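Local coordinates for DUF3501 family protein (Burkholderia pseudomallei K96243, PDB 3FJV), which is of unknown function but belongs to the DUF3501 family and folds around an antiparallel beta sheet with flanking helices, at residues R32-I37 / R42-D47. Numbering follows the deposited sequence.
Sequences RRAVSI and RLLFED
A beta hairpin, strands 34-37 and 41-45, lies at one edge of the antiparallel sheet, strand 34-37 outermost within the chain, and V35 and L43 are its hydrogen-bonded pair. V35 N gives to L43 O at 2.9 Å and L43 N to V35 O at 2.8 Å, both nearly straight. On the face with V35 and L43, apolar side chains suit a surface packed against I167. In one of its two conformers V35 CG2 lies at the edge of the F45 ring, 3.8 Å from CE2, and I37 CD1 reaches L43 CD1. The face bearing A34, S36, R42 and L44 is more open to solvent, and there S36 OG sits over a face of the R42 guanidinium, at too poor an angle to bond.

R33 links the start of strand 34-37 to the far end of the other strand. F45 N donates to R33 O, and the long R33 side chain, bent at chi2 (-59°) and chi3 (-62°), doubles back so that NE meets F45 O at 2.9 Å; F45 O lies in the guanidinium plane, whereas NE stands above the plane of the F45 carbonyl. Arginine fits because its other nitrogens also find partners, NH2 in D192 and NH1 in S188. D47, the N-cap of helix 48-62, sets OD2, already bonded to H29, over one guanidinium face, a charge-only salt bridge 3.4 Å from R33 NE.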
loop_
_atom_site.group_PDB
_atom_site.type_symbol
_atom_site.label_atom_id
_atom_site.label_comp_id
_atom_site.label_asym_id
_atom_site.label_seq_id
_atom_site.Cartn_x
_atom_site.Cartn_y
_atom_site.Cartn_z
ATOM N N ARG A 32 -6.138 24.750 -1.761
ATOM C CA ARG A 32 -5.394 25.457 -0.712
ATOM C C ARG A 32 -4.560 24.568 0.202
ATOM O O ARG A 32 -4.000 25.053 1.184
ATOM C CB ARG A 32 -6.404 26.206 0.164
ATOM C CG ARG A 32 -7.265 27.151 -0.687
ATOM C CD ARG A 32 -7.833 28.313 0.126
ATOM N NE ARG A 32 -6.778 29.153 0.688
ATOM C CZ ARG A 32 -6.863 29.794 1.853
ATOM N NH1 ARG A 32 -7.969 29.697 2.623
ATOM N NH2 ARG A 32 -5.847 30.530 2.255
ATOM N N ARG A 33 -4.568 23.272 -0.065
ATOM C CA ARG A 33 -3.970 22.278 0.872
ATOM C C ARG A 33 -2.897 21.398 0.226
ATOM O O ARG A 33 -2.145 20.714 0.927
ATOM C CB ARG A 33 -5.098 21.388 1.416
ATOM C CG ARG A 33 -6.258 22.097 2.097
ATOM C CD ARG A 33 -5.842 22.923 3.280
ATOM N NE ARG A 33 -5.235 22.084 4.329
ATOM C CZ ARG A 33 -4.968 22.481 5.566
ATOM N NH1 ARG A 33 -5.105 23.752 5.920
ATOM N NH2 ARG A 33 -4.489 21.598 6.437
ATOM N N ALA A 34 -2.816 21.369 -1.107
ATOM C CA ALA A 34 -1.943 20.405 -1.765
ATOM C C ALA A 34 -0.629 21.023 -2.223
ATOM O O ALA A 34 -0.633 22.148 -2.691
ATOM C CB ALA A 34 -2.639 19.783 -2.940
ATOM N N VAL A 35 0.474 20.282 -2.051
ATOM C CA VAL A 35 1.804 20.660 -2.555
ATOM C C VAL A 35 2.458 19.461 -3.275
ATOM O O VAL A 35 2.339 18.333 -2.821
ATOM C CB VAL A 35 2.753 21.084 -1.420
ATOM C CG1 VAL A 35 3.996 21.734 -2.013
ATOM C CG2 VAL A 35 2.049 22.026 -0.383
ATOM N N SER A 36 3.149 19.705 -4.380
ATOM C CA SER A 36 3.959 18.697 -5.036
ATOM C C SER A 36 5.393 18.845 -4.633
ATOM O O SER A 36 5.828 19.956 -4.354
ATOM C CB SER A 36 3.835 18.870 -6.526
ATOM O OG SER A 36 2.584 18.371 -6.880
ATOM N N ILE A 37 6.133 17.739 -4.579
ATOM C CA ILE A 37 7.552 17.796 -4.241
ATOM C C ILE A 37 8.236 16.983 -5.350
ATOM O O ILE A 37 8.207 15.745 -5.358
ATOM C CB ILE A 37 7.901 17.184 -2.859
ATOM C CG1 ILE A 37 7.123 17.843 -1.710
ATOM C CG2 ILE A 37 9.386 17.377 -2.567
ATOM C CD1 ILE A 37 7.414 17.091 -0.299
ATOM N N ARG A 42 3.543 13.794 -3.723
ATOM C CA ARG A 42 2.430 14.739 -3.516
ATOM C C ARG A 42 2.056 14.762 -2.029
ATOM O O ARG A 42 1.941 13.706 -1.434
ATOM C CB ARG A 42 1.225 14.267 -4.338
ATOM C CG ARG A 42 1.449 14.177 -5.838
ATOM C CD ARG A 42 1.741 15.541 -6.453
ATOM N NE ARG A 42 2.054 15.481 -7.889
ATOM C CZ ARG A 42 3.281 15.464 -8.429
ATOM N NH1 ARG A 42 4.389 15.497 -7.685
ATOM N NH2 ARG A 42 3.401 15.418 -9.750
ATOM N N LEU A 43 1.917 15.938 -1.422
ATOM C CA LEU A 43 1.479 16.049 -0.028
ATOM C C LEU A 43 0.126 16.761 -0.005
ATOM O O LEU A 43 -0.059 17.763 -0.673
ATOM C CB LEU A 43 2.419 16.935 0.830
ATOM C CG LEU A 43 3.689 16.446 1.510
ATOM C CD1 LEU A 43 4.263 17.595 2.290
ATOM C CD2 LEU A 43 3.412 15.279 2.428
ATOM N N LEU A 44 -0.805 16.232 0.781
ATOM C CA LEU A 44 -2.053 16.906 1.076
ATOM C C LEU A 44 -2.063 17.202 2.538
ATOM O O LEU A 44 -2.082 16.275 3.367
ATOM C CB LEU A 44 -3.277 16.089 0.687
ATOM C CG LEU A 44 -4.636 16.822 0.888
ATOM C CD1 LEU A 44 -4.823 17.899 -0.168
ATOM C CD2 LEU A 44 -5.757 15.763 0.845
ATOM N N PHE A 45 -2.053 18.499 2.870
ATOM C CA PHE A 45 -2.203 18.914 4.257
ATOM C C PHE A 45 -3.653 18.754 4.679
ATOM O O PHE A 45 -4.566 19.292 4.039
ATOM C CB PHE A 45 -1.684 20.327 4.456
ATOM C CG PHE A 45 -0.214 20.389 4.411
ATOM C CD1 PHE A 45 0.517 20.154 5.574
ATOM C CD2 PHE A 45 0.463 20.568 3.194
ATOM C CE1 PHE A 45 1.916 20.188 5.568
ATOM C CE2 PHE A 45 1.848 20.595 3.141
ATOM C CZ PHE A 45 2.608 20.369 4.349
ATOM N N GLU A 46 -3.862 17.972 5.723
ATOM C CA GLU A 46 -5.199 17.528 6.115
ATOM C C GLU A 46 -5.885 18.470 7.100
ATOM O O GLU A 46 -5.249 19.021 8.025
ATOM C CB GLU A 46 -5.158 16.100 6.662
ATOM C CG GLU A 46 -4.528 15.094 5.726
ATOM C CD GLU A 46 -5.473 14.509 4.639
ATOM O OE1 GLU A 46 -6.670 14.898 4.602
ATOM O OE2 GLU A 46 -5.024 13.582 3.900
ATOM N N ASP A 47 -7.184 18.679 6.902
ATOM C CA ASP A 47 -7.996 19.483 7.831
ATOM C C ASP A 47 -9.402 18.881 7.983
ATOM O O ASP A 47 -9.640 17.754 7.531
ATOM C CB ASP A 47 -8.016 20.978 7.380
ATOM C CG ASP A 47 -8.693 21.189 6.003
ATOM O OD1 ASP A 47 -9.458 20.275 5.563
ATOM O OD2 ASP A 47 -8.482 22.260 5.360
#